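Local coordinates for WGR domain-containing protein (Bacteroides fragilis, PDB 2RA8), which is of unknown function but joins a WGR domain, a module that in some relatives contacts nucleic acid, to a leucine-rich-repeat domain, at residues 198-203 against 224-229; 6-11 against 74-79; 81-86 against 98-103; 291-296 against 317-322. One frame throughout, in Å; residues are numbered along the deposited sequence.

Contact 1. Residues 198-203 against 224-229; sequences LEIISG and LVLYVG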
# COMPACT_ATOMS: atom_id res chain seq x y z
N LEU A 198 -17.19 -12.30 -10.80
CA LEU A 198 -17.45 -12.59 -9.40
C LEU A 198 -16.16 -12.86 -8.68
O LEU A 198 -15.46 -13.82 -8.99
CB LEU A 198 -18.35 -13.83 -9.28
CG LEU A 198 -18.58 -14.37 -7.86
CD1 LEU A 198 -19.21 -13.27 -6.99
CD2 LEU A 198 -19.48 -15.60 -7.92
N GLU A 199 -15.84 -12.01 -7.71
CA GLU A 199 -14.63 -12.18 -6.93
C GLU A 199 -14.97 -12.04 -5.48
O GLU A 199 -15.61 -11.07 -5.08
CB GLU A 199 -13.56 -11.13 -7.30
CG GLU A 199 -12.41 -11.03 -6.27
CD GLU A 199 -11.24 -10.18 -6.78
OE1 GLU A 199 -11.49 -9.17 -7.48
OE2 GLU A 199 -10.09 -10.51 -6.47
N ILE A 200 -14.55 -13.01 -4.68
CA ILE A 200 -14.82 -12.97 -3.26
C ILE A 200 -13.50 -13.04 -2.52
O ILE A 200 -12.71 -13.97 -2.70
CB ILE A 200 -15.75 -14.13 -2.84
CG1 ILE A 200 -17.07 -14.04 -3.62
CG2 ILE A 200 -16.01 -14.06 -1.34
CD1 ILE A 200 -18.05 -15.17 -3.32
N ILE A 201 -13.25 -12.02 -1.70
CA ILE A 201 -12.03 -11.92 -0.90
C ILE A 201 -12.39 -12.37 0.49
O ILE A 201 -13.30 -11.80 1.12
CB ILE A 201 -11.52 -10.47 -0.89
CG1 ILE A 201 -11.24 -10.03 -2.34
CG2 ILE A 201 -10.24 -10.35 -0.08
CD1 ILE A 201 -11.10 -8.52 -2.50
N SER A 202 -11.64 -13.27 1.05
CA SER A 202 -12.02 -13.92 2.31
C SER A 202 -10.77 -14.26 3.07
O SER A 202 -9.73 -14.65 2.44
CB SER A 202 -12.72 -15.22 1.99
OG SER A 202 -13.22 -15.86 3.12
N GLY A 203 -10.89 -14.26 4.41
CA GLY A 203 -9.80 -14.83 5.28
C GLY A 203 -10.03 -16.32 5.58
O GLY A 203 -9.18 -17.00 6.08
N LEU A 224 -14.00 -15.58 -12.30
CA LEU A 224 -14.33 -16.08 -10.98
C LEU A 224 -13.07 -16.18 -10.18
O LEU A 224 -12.17 -16.93 -10.53
CB LEU A 224 -14.98 -17.47 -11.04
CG LEU A 224 -15.19 -18.20 -9.70
CD1 LEU A 224 -16.09 -17.39 -8.77
CD2 LEU A 224 -15.81 -19.58 -9.97
N VAL A 225 -13.00 -15.41 -9.11
CA VAL A 225 -11.84 -15.42 -8.24
C VAL A 225 -12.32 -15.59 -6.83
O VAL A 225 -13.14 -14.81 -6.34
CB VAL A 225 -11.03 -14.11 -8.35
CG1 VAL A 225 -9.95 -14.07 -7.27
CG2 VAL A 225 -10.38 -14.03 -9.72
N LEU A 226 -11.82 -16.64 -6.17
CA LEU A 226 -12.20 -16.94 -4.80
C LEU A 226 -10.99 -17.08 -3.92
O LEU A 226 -10.08 -17.84 -4.24
CB LEU A 226 -12.99 -18.25 -4.73
CG LEU A 226 -14.29 -18.39 -5.53
CD1 LEU A 226 -14.80 -19.82 -5.43
CD2 LEU A 226 -15.34 -17.40 -5.01
N TYR A 227 -10.97 -16.33 -2.82
CA TYR A 227 -9.87 -16.43 -1.86
C TYR A 227 -10.23 -17.56 -0.90
O TYR A 227 -11.30 -17.54 -0.28
CB TYR A 227 -9.71 -15.11 -1.07
CG TYR A 227 -8.96 -14.03 -1.81
CD1 TYR A 227 -9.39 -13.59 -3.07
CD2 TYR A 227 -7.82 -13.45 -1.25
CE1 TYR A 227 -8.68 -12.61 -3.76
CE2 TYR A 227 -7.12 -12.46 -1.93
CZ TYR A 227 -7.55 -12.05 -3.18
OH TYR A 227 -6.83 -11.11 -3.86
N VAL A 228 -9.35 -18.55 -0.77
CA VAL A 228 -9.59 -19.69 0.11
C VAL A 228 -9.43 -19.34 1.57
O VAL A 228 -10.28 -19.66 2.40
CB VAL A 228 -8.63 -20.86 -0.21
CG1 VAL A 228 -8.94 -22.05 0.71
CG2 VAL A 228 -8.78 -21.27 -1.66
N GLY A 229 -8.32 -18.68 1.90
CA GLY A 229 -8.09 -18.31 3.28
C GLY A 229 -7.73 -19.53 4.11
O GLY A 229 -7.48 -20.60 3.56

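Contact 2. Residues 6-11 against 74-79; sequences VFQDFK and KEMKVE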
# COMPACT_ATOMS: atom_id res chain seq x y z
N VAL A 6 -8.24 7.30 -20.80
CA VAL A 6 -9.11 7.21 -19.64
C VAL A 6 -9.03 5.88 -18.90
O VAL A 6 -8.97 4.82 -19.53
CB VAL A 6 -10.58 7.45 -20.07
CG1 VAL A 6 -11.51 7.25 -18.88
CG2 VAL A 6 -10.73 8.85 -20.63
N PHE A 7 -9.04 5.93 -17.57
CA PHE A 7 -9.00 4.73 -16.75
C PHE A 7 -10.15 4.76 -15.77
O PHE A 7 -10.29 5.72 -15.01
CB PHE A 7 -7.69 4.62 -15.96
CG PHE A 7 -7.56 3.33 -15.18
CD1 PHE A 7 -7.18 2.16 -15.83
CD2 PHE A 7 -7.85 3.29 -13.83
CE1 PHE A 7 -7.10 0.96 -15.13
CE2 PHE A 7 -7.77 2.09 -13.12
CZ PHE A 7 -7.39 0.93 -13.78
N GLN A 8 -10.96 3.70 -15.75
CA GLN A 8 -12.12 3.61 -14.86
C GLN A 8 -12.36 2.26 -14.21
O GLN A 8 -12.51 1.25 -14.90
CB GLN A 8 -13.40 3.97 -15.61
CG GLN A 8 -13.62 5.44 -15.93
CD GLN A 8 -14.87 5.63 -16.76
OE1 GLN A 8 -14.95 5.13 -17.89
NE2 GLN A 8 -15.86 6.34 -16.22
N ASP A 9 -12.41 2.24 -12.88
CA ASP A 9 -12.74 1.02 -12.15
C ASP A 9 -13.46 1.46 -10.89
O ASP A 9 -13.87 2.62 -10.80
CB ASP A 9 -11.49 0.14 -11.87
CG ASP A 9 -10.51 0.76 -10.89
OD1 ASP A 9 -10.75 1.87 -10.38
OD2 ASP A 9 -9.48 0.10 -10.64
N PHE A 10 -13.66 0.55 -9.94
CA PHE A 10 -14.37 0.92 -8.71
C PHE A 10 -13.75 2.11 -7.98
O PHE A 10 -14.47 2.90 -7.35
CB PHE A 10 -14.42 -0.28 -7.73
CG PHE A 10 -15.42 -1.35 -8.09
CD1 PHE A 10 -16.78 -1.08 -8.12
CD2 PHE A 10 -14.99 -2.66 -8.34
CE1 PHE A 10 -17.71 -2.09 -8.40
CE2 PHE A 10 -15.91 -3.67 -8.62
CZ PHE A 10 -17.28 -3.38 -8.65
N LYS A 11 -12.44 2.26 -8.06
CA LYS A 11 -11.75 3.34 -7.35
C LYS A 11 -11.26 4.52 -8.16
O LYS A 11 -11.26 5.65 -7.66
CB LYS A 11 -10.60 2.76 -6.54
N LYS A 74 -13.74 14.65 -22.35
CA LYS A 74 -14.05 15.95 -21.75
C LYS A 74 -15.41 15.97 -21.12
O LYS A 74 -15.61 16.62 -20.11
CB LYS A 74 -14.00 17.06 -22.80
CG LYS A 74 -12.63 17.63 -23.09
CD LYS A 74 -12.74 18.77 -24.10
CE LYS A 74 -11.39 19.38 -24.42
NZ LYS A 74 -11.48 20.37 -25.54
N GLU A 75 -16.37 15.28 -21.73
CA GLU A 75 -17.71 15.27 -21.19
C GLU A 75 -18.01 14.13 -20.24
O GLU A 75 -19.10 14.07 -19.67
CB GLU A 75 -18.73 15.27 -22.33
CG GLU A 75 -18.63 16.49 -23.23
CD GLU A 75 -18.72 17.79 -22.46
OE1 GLU A 75 -19.71 17.97 -21.71
OE2 GLU A 75 -17.81 18.63 -22.59
N MSE A 76 -17.07 13.21 -20.06
CA MSE A 76 -17.29 12.09 -19.16
C MSE A 76 -17.29 12.51 -17.72
O MSE A 76 -16.58 13.44 -17.32
CB MSE A 76 -16.22 11.01 -19.38
CG MSE A 76 -16.36 10.24 -20.69
SE MSE A 76 -14.96 8.91 -20.95
CE MSE A 76 -15.63 7.54 -19.75
N LYS A 77 -18.10 11.83 -16.91
CA LYS A 77 -18.21 12.15 -15.49
C LYS A 77 -17.86 10.95 -14.66
O LYS A 77 -17.86 9.82 -15.16
CB LYS A 77 -19.64 12.58 -15.14
CG LYS A 77 -20.15 13.77 -15.95
CD LYS A 77 -19.50 15.08 -15.52
CE LYS A 77 -19.83 16.18 -16.51
NZ LYS A 77 -21.29 16.25 -16.77
N VAL A 78 -17.54 11.18 -13.38
CA VAL A 78 -17.22 10.09 -12.46
C VAL A 78 -18.43 9.19 -12.40
O VAL A 78 -19.55 9.67 -12.19
CB VAL A 78 -16.93 10.62 -11.03
CG1 VAL A 78 -16.71 9.46 -10.08
CG2 VAL A 78 -15.70 11.52 -11.04
N GLU A 79 -18.24 7.89 -12.61
CA GLU A 79 -19.38 6.99 -12.55
C GLU A 79 -19.21 5.87 -11.55
O GLU A 79 -19.89 4.84 -11.63
CB GLU A 79 -19.70 6.41 -13.94
CG GLU A 79 -18.62 5.54 -14.51
CD GLU A 79 -19.00 4.95 -15.85
OE1 GLU A 79 -18.34 3.96 -16.25
OE2 GLU A 79 -19.93 5.46 -16.50

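Contact 3. Residues 81-86 against 98-103; sequences KKYALS and DKILKD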
# COMPACT_ATOMS: atom_id res chain seq x y z
N LYS A 81 -18.34 5.29 -7.17
CA LYS A 81 -18.17 5.98 -5.92
C LYS A 81 -18.20 5.03 -4.75
O LYS A 81 -18.78 3.95 -4.83
CB LYS A 81 -19.26 7.05 -5.76
CG LYS A 81 -18.92 8.13 -4.74
CD LYS A 81 -19.97 9.24 -4.74
CE LYS A 81 -19.59 10.36 -3.79
NZ LYS A 81 -20.62 11.44 -3.75
N LYS A 82 -17.55 5.44 -3.68
CA LYS A 82 -17.48 4.66 -2.45
C LYS A 82 -18.21 5.39 -1.35
O LYS A 82 -17.99 6.58 -1.14
CB LYS A 82 -16.02 4.46 -2.04
CG LYS A 82 -15.85 3.71 -0.72
CD LYS A 82 -14.38 3.49 -0.44
CE LYS A 82 -14.16 2.75 0.88
NZ LYS A 82 -12.73 2.40 1.02
N TYR A 83 -19.10 4.69 -0.66
CA TYR A 83 -19.84 5.29 0.44
C TYR A 83 -19.40 4.62 1.70
O TYR A 83 -19.51 3.40 1.85
CB TYR A 83 -21.34 5.10 0.26
CG TYR A 83 -21.89 5.81 -0.95
CD1 TYR A 83 -21.93 5.18 -2.19
CD2 TYR A 83 -22.38 7.11 -0.85
CE1 TYR A 83 -22.44 5.83 -3.31
CE2 TYR A 83 -22.89 7.77 -1.96
CZ TYR A 83 -22.92 7.12 -3.18
OH TYR A 83 -23.44 7.75 -4.28
N ALA A 84 -18.89 5.42 2.63
CA ALA A 84 -18.41 4.91 3.89
C ALA A 84 -18.69 5.84 5.02
O ALA A 84 -18.69 7.05 4.85
CB ALA A 84 -16.91 4.64 3.79
N LEU A 85 -18.94 5.27 6.20
CA LEU A 85 -19.20 6.06 7.39
C LEU A 85 -17.93 6.18 8.19
O LEU A 85 -17.27 5.19 8.46
CB LEU A 85 -20.25 5.40 8.29
CG LEU A 85 -21.74 5.72 8.14
CD1 LEU A 85 -22.53 4.92 9.17
CD2 LEU A 85 -21.99 7.21 8.34
N SER A 86 -17.58 7.41 8.57
CA SER A 86 -16.40 7.61 9.39
C SER A 86 -16.84 7.45 10.83
O SER A 86 -18.05 7.34 11.11
CB SER A 86 -15.83 9.02 9.19
OG SER A 86 -16.76 10.01 9.60
N ASP A 98 -28.49 6.46 4.70
CA ASP A 98 -29.05 7.78 4.42
C ASP A 98 -28.10 8.58 3.57
O ASP A 98 -28.53 9.39 2.75
CB ASP A 98 -29.34 8.54 5.72
CG ASP A 98 -30.52 7.97 6.48
OD1 ASP A 98 -31.52 7.59 5.84
OD2 ASP A 98 -30.46 7.92 7.73
N LYS A 99 -26.79 8.37 3.75
CA LYS A 99 -25.79 9.07 2.95
C LYS A 99 -25.90 8.64 1.51
O LYS A 99 -25.76 9.45 0.60
CB LYS A 99 -24.36 8.76 3.43
CG LYS A 99 -23.88 9.61 4.60
CD LYS A 99 -22.45 10.11 4.39
CE LYS A 99 -21.42 9.00 4.46
NZ LYS A 99 -20.03 9.53 4.30
N ILE A 100 -26.15 7.35 1.30
CA ILE A 100 -26.28 6.81 -0.04
C ILE A 100 -27.59 7.25 -0.67
O ILE A 100 -27.59 7.85 -1.74
CB ILE A 100 -26.22 5.27 -0.02
CG1 ILE A 100 -24.94 4.82 0.69
CG2 ILE A 100 -26.26 4.73 -1.45
CD1 ILE A 100 -24.86 3.34 0.96
N LEU A 101 -28.70 6.95 0.01
CA LEU A 101 -30.03 7.31 -0.49
C LEU A 101 -30.18 8.80 -0.74
O LEU A 101 -31.04 9.22 -1.52
CB LEU A 101 -31.11 6.85 0.49
CG LEU A 101 -31.36 5.34 0.66
CD1 LEU A 101 -32.28 5.12 1.85
CD2 LEU A 101 -31.97 4.74 -0.61
N LYS A 102 -29.36 9.61 -0.07
CA LYS A 102 -29.40 11.06 -0.23
C LYS A 102 -28.68 11.61 -1.44
O LYS A 102 -29.18 12.50 -2.13
CB LYS A 102 -28.82 11.75 1.03
CG LYS A 102 -28.52 13.24 0.85
CD LYS A 102 -27.08 13.49 0.38
CE LYS A 102 -26.96 14.77 -0.45
NZ LYS A 102 -27.36 16.01 0.26
N ASP A 103 -27.49 11.08 -1.71
CA ASP A 103 -26.66 11.53 -2.83
C ASP A 103 -27.41 11.71 -4.13
O ASP A 103 -28.03 10.77 -4.64
CB ASP A 103 -25.51 10.57 -3.06
CG ASP A 103 -24.34 11.21 -3.78
OD1 ASP A 103 -24.54 12.29 -4.39
OD2 ASP A 103 -23.24 10.64 -3.75

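Contact 4. Residues 291-296 against 317-322; sequences LTDEGA and NYLSDE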
# COMPACT_ATOMS: atom_id res chain seq x y z
N LEU A 291 2.37 -21.39 -3.00
CA LEU A 291 2.68 -22.08 -4.24
C LEU A 291 4.18 -22.30 -4.21
O LEU A 291 4.96 -21.34 -4.19
CB LEU A 291 2.33 -21.16 -5.41
CG LEU A 291 1.91 -21.61 -6.81
CD1 LEU A 291 2.73 -20.79 -7.80
CD2 LEU A 291 2.10 -23.08 -7.04
N THR A 292 4.59 -23.57 -4.18
CA THR A 292 6.01 -23.92 -4.14
C THR A 292 6.48 -24.50 -5.44
O THR A 292 5.69 -24.69 -6.37
CB THR A 292 6.29 -24.95 -3.03
OG1 THR A 292 5.53 -26.14 -3.28
CG2 THR A 292 5.93 -24.38 -1.67
N ASP A 293 7.77 -24.79 -5.52
CA ASP A 293 8.38 -25.34 -6.73
C ASP A 293 7.75 -26.62 -7.22
O ASP A 293 7.76 -26.89 -8.41
CB ASP A 293 9.88 -25.57 -6.51
CG ASP A 293 10.67 -24.28 -6.45
OD1 ASP A 293 10.09 -23.20 -6.73
OD2 ASP A 293 11.87 -24.33 -6.12
N GLU A 294 7.22 -27.42 -6.30
CA GLU A 294 6.58 -28.66 -6.72
C GLU A 294 5.28 -28.36 -7.41
O GLU A 294 4.75 -29.18 -8.16
CB GLU A 294 6.38 -29.61 -5.53
CG GLU A 294 5.91 -28.95 -4.26
CD GLU A 294 5.91 -29.92 -3.08
OE1 GLU A 294 5.63 -29.48 -1.95
OE2 GLU A 294 6.21 -31.11 -3.30
N GLY A 295 4.76 -27.16 -7.15
CA GLY A 295 3.52 -26.76 -7.79
C GLY A 295 3.83 -26.30 -9.20
O GLY A 295 3.18 -26.72 -10.16
N ALA A 296 4.83 -25.43 -9.33
CA ALA A 296 5.24 -24.91 -10.63
C ALA A 296 5.72 -26.04 -11.51
O ALA A 296 5.54 -26.02 -12.72
CB ALA A 296 6.35 -23.89 -10.46
N ASN A 317 4.19 -15.83 -3.92
CA ASN A 317 4.45 -17.26 -3.97
C ASN A 317 5.65 -17.64 -3.14
O ASN A 317 6.24 -16.81 -2.44
CB ASN A 317 4.71 -17.67 -5.43
CG ASN A 317 5.93 -16.96 -6.01
OD1 ASN A 317 7.06 -17.17 -5.55
ND2 ASN A 317 5.71 -16.12 -7.01
N TYR A 318 6.04 -18.90 -3.22
CA TYR A 318 7.19 -19.41 -2.49
C TYR A 318 8.08 -20.19 -3.44
O TYR A 318 8.58 -21.26 -3.09
CB TYR A 318 6.74 -20.29 -1.31
CG TYR A 318 6.35 -19.54 -0.06
CD1 TYR A 318 7.30 -19.23 0.92
CD2 TYR A 318 5.03 -19.15 0.16
CE1 TYR A 318 6.94 -18.55 2.09
CE2 TYR A 318 4.66 -18.47 1.33
CZ TYR A 318 5.62 -18.17 2.28
OH TYR A 318 5.25 -17.52 3.43
N LEU A 319 8.25 -19.67 -4.65
CA LEU A 319 9.09 -20.30 -5.66
C LEU A 319 10.53 -19.91 -5.43
O LEU A 319 10.82 -18.84 -4.89
CB LEU A 319 8.68 -19.84 -7.06
CG LEU A 319 7.26 -20.14 -7.54
CD1 LEU A 319 7.10 -19.62 -8.96
CD2 LEU A 319 6.98 -21.63 -7.48
N SER A 320 11.46 -20.77 -5.85
CA SER A 320 12.88 -20.48 -5.71
C SER A 320 13.29 -19.68 -6.92
O SER A 320 12.59 -19.71 -7.94
CB SER A 320 13.69 -21.79 -5.65
OG SER A 320 13.58 -22.51 -6.87
N ASP A 321 14.40 -18.96 -6.85
CA ASP A 321 14.80 -18.19 -8.02
C ASP A 321 15.11 -19.08 -9.19
O ASP A 321 14.87 -18.70 -10.34
CB ASP A 321 16.00 -17.28 -7.73
CG ASP A 321 16.98 -17.88 -6.74
OD1 ASP A 321 17.20 -19.11 -6.77
OD2 ASP A 321 17.55 -17.10 -5.95
N GLU A 322 15.63 -20.27 -8.93
CA GLU A 322 15.96 -21.19 -10.01
C GLU A 322 14.71 -21.63 -10.74
O GLU A 322 14.71 -21.74 -11.97
CB GLU A 322 16.71 -22.40 -9.45
CG GLU A 322 17.91 -22.00 -8.59
CD GLU A 322 18.79 -23.17 -8.21
OE1 GLU A 322 18.27 -24.17 -7.67
OE2 GLU A 322 20.02 -23.09 -8.46

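Contact 1. Residues 198-203 against 224-229
Tyr-227 lies alongside Ile-201, and its ring packs against the side chain and backbone of that residue on the neighbouring strand. Tyr-227 CB starts the approach 3.4 Å from Ser-202 N. Next, CG and CD1 pass beside the Ile-201 backbone, with Tyr-227 CD1 3.4 Å from Ile-200 O. At the ring edge CE1 reaches Glu-199 OE2, near the ring plane. CD2 and CE2 lie under a methyl: Ile-201 CG2 stands 4.1 Å from the Tyr-227 ring centroid and 11° off the normal, a CH-pi contact. Beyond the pair the tyrosine touches Val-260, Asp-261 and Leu-355. Its first torsion (chi1 -80°) sets CG opposite its own carbonyl carbon, beside the backbone N, from where the ring lies along Ile-201.

The backbones run almost parallel, 9° between the strand axes. Three hydrogen bonds join them: Val-225 N to Leu-198 O, Ile-200 N to Val-225 O at 2.8 Å, and Tyr-227 N to Ile-200 O, close to the line of the carbonyl. On the tyrosine's face, Glu-199 OE2 lies 3.7 Å from Val-225 CG1. On the reverse face Leu-198 CD2 meets Leu-224 CD1 at 3.9 Å, and Ile-200 CD1 meets Leu-226 CD2 at the same separation. Ser-202 OG bonds to Thr-182 OG1 and Gly-204 N, whereas Ser-202 N and O and Tyr-227 O are buried without a partner in the model. Helix 207-215 covers the leucine and isoleucine face; with it the two strands form a beta-alpha-beta unit of the parallel leucine-rich-repeat sheet.

Contact 2. Residues 6-11 against 74-79
The side-chain amide of Gln-8, on strand 3-8 of the antiparallel WGR sheet, is flanked on its two sides: the selenomethionine methyl CE of Met-76 sits on one side of the amide plane and the carboxylate of Glu-79 on the other. Neither is centred, since both are displaced outward from the amide carbon. Measured from Gln-8 CD, the separation is 3.6 Å to Met-76 CE and 3.9 Å to Glu-79 OE1. The carbon is the sounder reference, because the oxygen and nitrogen of this amide may be exchanged in the model. The amide and carboxylate planes are only 20° apart, although the two side chains cross at about a right angle.

Met-76 and Glu-79 come from the connection leading out of helix 70-75. The contact therefore lies where the chain passes from the antiparallel sheet, by way of helix 70-75, to strand 80-83 of the parallel sheet. Glu-79 is tied by backbone hydrogen bonds to Lys-110 and Gln-111, at the start of strand 111-114 of the parallel sheet, and its side chain touches Gln-13 of strand 13-21.

Met-76 also reaches strand 3-8 through hydrocarbon alone. The bend at its last torsion (chi3 77°) turns the methyl back toward both strand residues, leaving Met-76 CE 4.2 Å from Val-6 CG1.

Contact 3. Residues 81-86 against 98-103
Ile-100 overlaps the ring of Tyr-83, with two branches touching different parts of it. CG2 stands over the middle of one face, 4.3 Å from the Tyr-83 centroid and 5° off the normal, as expected for a CH-pi contact. Its other branch covers the root of the side chain, Ile-100 CG1 lying 3.6 Å from Tyr-83 CG. Helix 96-102 is thereby seated on strand 80-83, the first and, within this chain, an outermost strand of the parallel leucine-rich-repeat sheet, and Ile-112 of the next strand touches both partners.

The far end of the tyrosine meets a carboxylate. Tyr-83 OH donates to Asp-103 OD2 at 2.9 Å, and the carboxylate oxygen lies near the ring plane at its edge; the ring and carboxylate planes are 77° apart. A second donor completes the grip: Lys-81 NZ makes a salt bridge to Asp-103 OD2 at 2.7 Å, coming in on the syn side. The lysine chain is stretched out in full, its outer torsions all near 180°, which carries the ammonium across to the end of the helix. Lysine and tyrosine reach this oxygen from opposite faces of its plane.

Further along, Lys-99 bends back so that its NZ donates to Ala-84 O at 2.9 Å, while a salt bridge to Glu-89 gives this ammonium a second partner.

Two donors on one oxygen, one of them charged, would be expected to favour the ionised form of Asp-103. Its other oxygen accepts from Lys-105 N, so the carboxylate links the strand, the helix end and the residues just after the helix.

Contact 4. Residues 291-296 against 317-322
The shortest polar bond joins Ser-320 OG to Asp-293 OD2 at 2.6 Å, the hydroxyl donating on the syn side and 22° out of the carboxylate plane. The other oxygen takes the backbone: Ser-320 N donates to Asp-293 OD1 at 2.9 Å, 161° at the hydrogen, through the syn lone pair. Both oxygens of one carboxylate are thus used on a single serine. The serine stands at the N-cap of helix 321-330, where its OG also accepts from Met-323 N; a first torsion of 64° places the hydroxyl between backbone N and carbonyl carbon, facing the helix start.

Behind this pair, Leu-319 CD2 packs 3.8 Å from Ala-296 CB. Nearer the strands, Tyr-318 N donates to Leu-291 O at 2.8 Å. In an Asx turn Leu-319 N bonds to Asn-317 OD1, an oxygen shared with Ser-340, while Asn-317 ND2 donates to Met-314 O and Val-337 O. This buried asparagine, bonding backbone of its own coil and the next, is consistent with the consensus asparagine of leucine-rich repeats. Asp-321 N bonds to Asp-321 OD2 of the second subunit.

Asp-293, in its own helix's first turn, reaches across to the next; its negative charge would probably be eased by both donors and the two helix N-termini.

Overall arrangement
Along the chain the order is contact 2, contact 3, contact 1 and contact 4, each closing before the next opens. Contact 2 lies at the boundary of the antiparallel WGR sheet; its segment 74-79 is followed, one residue on, by segment 81-86 of contact 3, though the centres are about 19 Å apart. Contact 3 marks the first edge strand of the ten-stranded parallel sheet, which contact 1 enters midway, with centres about 25 Å from each other. Contact 4 lies in loops and helix starts toward the last strands, about 44 Å from contact 3 between centres and across the chain's centre. The series follows the leucine-rich-repeat domain from its WGR junction to the region touching the second subunit.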